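Local coordinates for dihydrofolate reductase (Moritella profunda, PDB 3IA5), which reduces 7,8-dihydrofolate to 5,6,7,8-tetrahydrofolate with NADPH, a step probably essential for de novo glycine, purine and DNA-precursor synthesis, at residues Glu139-Ala144 / Tyr153-Leu158; Trp23-Glu28 / Thr115-Thr120. All blocks are in the same frame, centred on the assembly; numbering follows the deposited sequence.

Contact 1: Glu139-Ala144 / Tyr153-Leu158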
loop_
_atom_site.group_PDB
_atom_site.type_symbol
_atom_site.label_atom_id
_atom_site.label_comp_id
_atom_site.label_asym_id
_atom_site.label_seq_id
_atom_site.Cartn_x
_atom_site.Cartn_y
_atom_site.Cartn_z
ATOM N N GLU A 139 4.545 -15.097 -5.377
ATOM C CA GLU A 139 4.988 -14.710 -6.695
ATOM C C GLU A 139 5.956 -13.546 -6.669
ATOM O O GLU A 139 6.004 -12.753 -5.698
ATOM C CB GLU A 139 3.787 -14.357 -7.577
ATOM C CG GLU A 139 3.179 -13.008 -7.257
ATOM C CD GLU A 139 2.415 -12.409 -8.426
ATOM O OE1 GLU A 139 3.043 -11.885 -9.364
ATOM O OE2 GLU A 139 1.177 -12.441 -8.398
ATOM N N HIS A 140 6.712 -13.428 -7.753
ATOM C CA HIS A 140 7.522 -12.228 -7.978
ATOM C C HIS A 140 7.690 -11.947 -9.451
ATOM O O HIS A 140 7.557 -12.848 -10.284
ATOM C CB HIS A 140 8.885 -12.326 -7.283
ATOM C CG HIS A 140 9.780 -13.382 -7.850
ATOM N ND1 HIS A 140 9.804 -14.677 -7.373
ATOM C CD2 HIS A 140 10.692 -13.338 -8.852
ATOM C CE1 HIS A 140 10.681 -15.378 -8.056
ATOM N NE2 HIS A 140 11.246 -14.586 -8.952
ATOM N N GLU A 141 7.925 -10.684 -9.765
ATOM C CA GLU A 141 8.184 -10.222 -11.128
ATOM C C GLU A 141 9.358 -9.224 -11.027
ATOM O O GLU A 141 9.280 -8.240 -10.286
ATOM C CB GLU A 141 6.940 -9.517 -11.705
ATOM C CG GLU A 141 5.628 -10.264 -11.345
ATOM C CD GLU A 141 4.340 -9.410 -11.311
ATOM O OE1 GLU A 141 3.337 -9.939 -10.780
ATOM O OE2 GLU A 141 4.299 -8.255 -11.812
ATOM N N SER A 142 10.447 -9.492 -11.746
ATOM C CA SER A 142 11.594 -8.574 -11.786
ATOM C C SER A 142 11.575 -7.696 -13.017
ATOM O O SER A 142 11.310 -8.173 -14.122
ATOM C CB SER A 142 12.880 -9.372 -11.746
ATOM O OG SER A 142 12.853 -10.241 -10.628
ATOM N N TYR A 143 11.849 -6.411 -12.844
ATOM C CA TYR A 143 11.843 -5.483 -13.972
ATOM C C TYR A 143 13.159 -4.732 -14.112
ATOM O O TYR A 143 13.733 -4.269 -13.108
ATOM C CB TYR A 143 10.714 -4.471 -13.837
ATOM C CG TYR A 143 9.323 -5.074 -13.773
ATOM C CD1 TYR A 143 8.770 -5.468 -12.558
ATOM C CD2 TYR A 143 8.549 -5.218 -14.930
ATOM C CE1 TYR A 143 7.484 -6.017 -12.483
ATOM C CE2 TYR A 143 7.253 -5.778 -14.875
ATOM C CZ TYR A 143 6.738 -6.176 -13.650
ATOM O OH TYR A 143 5.493 -6.723 -13.576
ATOM N N ALA A 144 13.620 -4.578 -15.356
ATOM C CA ALA A 144 14.834 -3.818 -15.640
ATOM C C ALA A 144 14.504 -2.341 -15.716
ATOM O O ALA A 144 13.437 -1.969 -16.188
ATOM C CB ALA A 144 15.498 -4.284 -16.970
ATOM N N TYR A 153 13.615 -2.905 -10.326
ATOM C CA TYR A 153 12.658 -3.131 -9.242
ATOM C C TYR A 153 12.089 -4.538 -9.397
ATOM O O TYR A 153 12.057 -5.106 -10.508
ATOM C CB TYR A 153 11.542 -2.049 -9.198
ATOM C CG TYR A 153 10.894 -1.832 -10.549
ATOM C CD1 TYR A 153 11.579 -1.176 -11.576
ATOM C CD2 TYR A 153 9.630 -2.347 -10.824
ATOM C CE1 TYR A 153 11.010 -1.031 -12.830
ATOM C CE2 TYR A 153 9.058 -2.202 -12.073
ATOM C CZ TYR A 153 9.754 -1.544 -13.078
ATOM O OH TYR A 153 9.183 -1.406 -14.330
ATOM N N ARG A 154 11.687 -5.086 -8.262
ATOM C CA ARG A 154 11.051 -6.382 -8.172
ATOM C C ARG A 154 9.731 -6.344 -7.343
ATOM O O ARG A 154 9.711 -5.907 -6.176
ATOM C CB ARG A 154 12.012 -7.357 -7.546
ATOM C CG ARG A 154 11.478 -8.755 -7.359
ATOM C CD ARG A 154 12.520 -9.512 -6.543
ATOM N NE ARG A 154 11.957 -10.632 -5.805
ATOM C CZ ARG A 154 12.261 -11.885 -6.073
ATOM N NH1 ARG A 154 13.115 -12.130 -7.055
ATOM N NH2 ARG A 154 11.733 -12.873 -5.364
ATOM N N PHE A 155 8.640 -6.782 -7.970
ATOM C CA PHE A 155 7.371 -6.952 -7.291
ATOM C C PHE A 155 7.335 -8.292 -6.620
ATOM O O PHE A 155 7.699 -9.300 -7.218
ATOM C CB PHE A 155 6.170 -6.893 -8.243
ATOM C CG PHE A 155 4.874 -7.295 -7.560
ATOM C CD1 PHE A 155 4.173 -6.374 -6.763
ATOM C CD2 PHE A 155 4.410 -8.621 -7.635
ATOM C CE1 PHE A 155 2.992 -6.771 -6.085
ATOM C CE2 PHE A 155 3.262 -9.003 -6.986
ATOM C CZ PHE A 155 2.541 -8.082 -6.213
ATOM N N SER A 156 6.854 -8.306 -5.382
ATOM C CA SER A 156 6.753 -9.525 -4.604
ATOM C C SER A 156 5.423 -9.549 -3.821
ATOM O O SER A 156 4.983 -8.534 -3.283
ATOM C CB SER A 156 7.956 -9.689 -3.678
ATOM O OG SER A 156 7.705 -10.706 -2.735
ATOM N N LEU A 157 4.757 -10.700 -3.851
ATOM C CA LEU A 157 3.564 -10.961 -3.052
ATOM C C LEU A 157 3.917 -11.993 -2.006
ATOM O O LEU A 157 4.120 -13.154 -2.322
ATOM C CB LEU A 157 2.429 -11.477 -3.934
ATOM C CG LEU A 157 1.052 -11.846 -3.329
ATOM C CD1 LEU A 157 0.496 -10.783 -2.431
ATOM C CD2 LEU A 157 0.072 -12.130 -4.453
ATOM N N LEU A 158 4.008 -11.544 -0.760
ATOM C CA LEU A 158 4.180 -12.400 0.401
ATOM C C LEU A 158 2.838 -12.823 1.060
ATOM O O LEU A 158 1.875 -12.021 1.194
ATOM C CB LEU A 158 5.058 -11.676 1.420
ATOM C CG LEU A 158 6.425 -11.164 0.926
ATOM C CD1 LEU A 158 7.230 -10.520 2.066
ATOM C CD2 LEU A 158 7.206 -12.337 0.321
HETATM O O HOH W 1 11.223 -0.726 -16.260
#
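An antiparallel beta hairpin pairs Glu139-Tyr143, part of the edge strand 135-143 of the main dihydrofolate reductase sheet, with Tyr153-Leu158 of its inner neighbour, strand 153-160. Three hydrogen-bonded pairs, Glu139 with Leu157, Glu141 with Phe155 and Tyr143 with Tyr153, alternate with the non-hydrogen-bonded pairs His140 with Ser156 and Ser142 with Arg154. The shortest of the five backbone bonds runs from Tyr143 N to Tyr153 O (2.7 Å). On the face that helix 27-36 covers through Leu31, the two tyrosine rings lie almost parallel, planes at 9°, but slid apart so that they barely overlap; Tyr143 CB lies over the Tyr153 face. Tyr143 OH bonds to the anti lone pair of Glu141 OE2 (2.6 Å), and Glu139 OE1 meets the Phe155 ring at its edge, 3.7 Å from CE2. A water bridges Tyr153 OH and Ala144 O. A serine in place of Tyr153 would probably leave Tyr143 without its ring partner, open a gap against Leu31 and lose the bridged water. On the other face the extended Arg154, its CG anti to the backbone N (chi1 179°), lays its guanidinium flat on the His140 ring, centres 3.7 Å apart. Glu137 forms a salt bridge with Arg154 NH2 and accepts from Ser156 OG, so the arginine that stacks on His140 is probably charge-compensated from its own side of the sheet.

Contact 2: Trp23-Glu28 / Thr115-Thr120; sequences WHLPAE and THIELT
Trp23 presents one face of its indole to the end of Ile117, whose CD1 stands over the five-membered ring, 3.5 Å from its centroid and 23° off the ring normal. Ile117 CD1 is nearest to Trp23 NE1, at 3.3 Å, so this is a CH-pi contact over the pyrrole half, off centre toward the nitrogen. Ile117 reaches it with an extended outer chain: CG1 lies beside the backbone N and CD1 continues away from CA (chi2 -180°). The same methyl is shared with Leu25, which comes tip to tip with Ile117, CD2 to CD1 at 3.8 Å. Toward the benzene half, Leu119 brings its CD2 obliquely to Trp23 CE3 (3.8 Å) and also touches the tryptophan CB, so the two aliphatic side chains of 115-120 meet different parts of one indole. At the indole edge, NE1 donates to Glu28 OE2 (3.1 Å) in a nearly straight bond, 168° at the hydrogen. The oxygen lies close to the ring plane and receives the N-H on its syn side, somewhat out of the carboxylate plane, which ties the rotation of the indole to the start of the helix. Glu28 N in turn bonds back to Leu25 O (2.9 Å). Ala8 and Met21, beside Glu28, bind NADP(+), so the Trp23-Glu28 pair borders the cofactor site and, as in other dihydrofolate reductases, probably lines the active site. The contact sets the loop leading into helix 27-36 against the end of strand 111-117, with Ala8 of strand 2-9 touching both Trp23 and Glu28.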
loop_
_atom_site.group_PDB
_atom_site.type_symbol
_atom_site.label_atom_id
_atom_site.label_comp_id
_atom_site.label_asym_id
_atom_site.label_seq_id
_atom_site.Cartn_x
_atom_site.Cartn_y
_atom_site.Cartn_z
ATOM N N TRP A 23 11.965 9.079 -4.941
ATOM C CA TRP A 23 12.435 8.382 -6.136
ATOM C C TRP A 23 11.452 8.571 -7.262
ATOM O O TRP A 23 10.276 8.888 -7.015
ATOM C CB TRP A 23 12.606 6.873 -5.886
ATOM C CG TRP A 23 11.358 6.144 -5.394
ATOM C CD1 TRP A 23 10.207 5.866 -6.117
ATOM C CD2 TRP A 23 11.145 5.598 -4.088
ATOM N NE1 TRP A 23 9.308 5.175 -5.333
ATOM C CE2 TRP A 23 9.851 5.003 -4.082
ATOM C CE3 TRP A 23 11.913 5.555 -2.914
ATOM C CZ2 TRP A 23 9.317 4.365 -2.944
ATOM C CZ3 TRP A 23 11.384 4.917 -1.786
ATOM C CH2 TRP A 23 10.096 4.334 -1.811
ATOM N N HIS A 24 11.942 8.374 -8.488
ATOM C CA HIS A 24 11.098 8.317 -9.680
ATOM C C HIS A 24 10.950 6.880 -10.141
ATOM O O HIS A 24 11.950 6.196 -10.356
ATOM C CB HIS A 24 11.698 9.146 -10.821
ATOM C CG HIS A 24 11.812 10.597 -10.501
ATOM N ND1 HIS A 24 10.712 11.417 -10.383
ATOM C CD2 HIS A 24 12.894 11.373 -10.252
ATOM C CE1 HIS A 24 11.109 12.638 -10.078
ATOM N NE2 HIS A 24 12.428 12.638 -9.984
ATOM N N LEU A 25 9.713 6.413 -10.253
ATOM C CA LEU A 25 9.431 5.064 -10.750
ATOM C C LEU A 25 7.952 4.955 -11.127
ATOM O O LEU A 25 7.168 4.352 -10.405
ATOM C CB LEU A 25 9.794 3.978 -9.731
ATOM C CG LEU A 25 10.057 2.611 -10.400
ATOM C CD1 LEU A 25 11.557 2.344 -10.632
ATOM C CD2 LEU A 25 9.418 1.454 -9.632
ATOM N N PRO A 26 7.575 5.567 -12.252
ATOM C CA PRO A 26 6.181 5.633 -12.711
ATOM C C PRO A 26 5.606 4.231 -12.871
ATOM O O PRO A 26 4.408 4.065 -12.709
ATOM C CB PRO A 26 6.278 6.342 -14.064
ATOM C CG PRO A 26 7.571 7.145 -13.983
ATOM C CD PRO A 26 8.495 6.369 -13.078
ATOM N N ALA A 27 6.448 3.234 -13.109
ATOM C CA ALA A 27 5.979 1.839 -13.177
ATOM C C ALA A 27 5.222 1.351 -11.920
ATOM O O ALA A 27 4.367 0.457 -12.018
ATOM C CB ALA A 27 7.145 0.907 -13.458
ATOM N N GLU A 28 5.568 1.900 -10.750
ATOM C CA GLU A 28 4.918 1.504 -9.498
ATOM C C GLU A 28 3.402 1.735 -9.548
ATOM O O GLU A 28 2.622 0.975 -8.960
ATOM C CB GLU A 28 5.533 2.229 -8.267
ATOM C CG GLU A 28 4.929 3.588 -7.964
ATOM C CD GLU A 28 5.669 4.325 -6.828
ATOM O OE1 GLU A 28 5.198 5.362 -6.310
ATOM O OE2 GLU A 28 6.744 3.867 -6.455
ATOM N N THR A 115 6.623 -3.673 -3.959
ATOM C CA THR A 115 7.515 -3.330 -5.043
ATOM C C THR A 115 8.843 -2.896 -4.432
ATOM O O THR A 115 8.947 -1.786 -3.885
ATOM C CB THR A 115 6.930 -2.194 -5.856
ATOM O OG1 THR A 115 5.705 -2.621 -6.464
ATOM C CG2 THR A 115 7.956 -1.728 -6.955
ATOM N N HIS A 116 9.822 -3.792 -4.449
ATOM C CA HIS A 116 11.155 -3.482 -3.937
ATOM C C HIS A 116 11.906 -2.728 -5.040
ATOM O O HIS A 116 12.215 -3.321 -6.089
ATOM C CB HIS A 116 11.934 -4.757 -3.562
ATOM C CG HIS A 116 11.280 -5.613 -2.493
ATOM N ND1 HIS A 116 11.374 -5.333 -1.144
ATOM C CD2 HIS A 116 10.593 -6.784 -2.578
ATOM C CE1 HIS A 116 10.753 -6.272 -0.445
ATOM N NE2 HIS A 116 10.269 -7.164 -1.289
ATOM N N ILE A 117 12.149 -1.432 -4.829
ATOM C CA ILE A 117 12.998 -0.635 -5.723
ATOM C C ILE A 117 14.485 -0.756 -5.306
ATOM O O ILE A 117 14.845 -0.543 -4.137
ATOM C CB ILE A 117 12.524 0.809 -5.757
ATOM C CG1 ILE A 117 10.999 0.820 -5.960
ATOM C CG2 ILE A 117 13.242 1.630 -6.843
ATOM C CD1 ILE A 117 10.399 2.179 -6.022
ATOM N N GLU A 118 15.325 -1.148 -6.256
ATOM C CA GLU A 118 16.742 -1.441 -5.982
ATOM C C GLU A 118 17.511 -0.127 -5.873
ATOM O O GLU A 118 18.086 0.370 -6.855
ATOM C CB GLU A 118 17.343 -2.315 -7.079
ATOM C CG GLU A 118 18.801 -2.741 -6.800
ATOM C CD GLU A 118 19.488 -3.393 -8.007
ATOM O OE1 GLU A 118 19.299 -2.928 -9.154
ATOM O OE2 GLU A 118 20.229 -4.379 -7.808
ATOM N N LEU A 119 17.527 0.403 -4.652
ATOM C CA LEU A 119 17.885 1.783 -4.378
ATOM C C LEU A 119 18.210 1.950 -2.896
ATOM O O LEU A 119 17.406 1.578 -2.029
ATOM C CB LEU A 119 16.671 2.672 -4.701
ATOM C CG LEU A 119 16.615 4.001 -3.979
ATOM C CD1 LEU A 119 17.799 4.856 -4.505
ATOM C CD2 LEU A 119 15.311 4.680 -4.271
ATOM N N THR A 120 19.381 2.512 -2.625
ATOM C CA THR A 120 19.746 2.950 -1.292
ATOM C C THR A 120 19.538 4.462 -1.180
ATOM O O THR A 120 20.126 5.240 -1.944
ATOM C CB THR A 120 21.198 2.598 -0.952
ATOM O OG1 THR A 120 21.306 1.181 -0.807
ATOM C CG2 THR A 120 21.602 3.267 0.351
#

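In the fold
Contacts 1 and 2 lie side by side on one region of the main sheet, centres about 11 Å apart, because strands 153-160 and 111-117 are neighbours in it. His116 N and Arg154 O approach to 2.7 Å, a probable hydrogen bond between those strands. Tyr153 is one side-chain link: its CD1 packs on Leu25 CD1 at 3.6 Å and its OH lies 3.2 Å from Ala27 CB, joining the hairpin to the start of helix 27-36. Contact 2 is nearer the cofactor site: the Glu28 side chain is about 3 Å from those of Ala8 and Met21, both NADP(+)-binding, whereas the Tyr153 side chain is about 8 Å from that of Ala8.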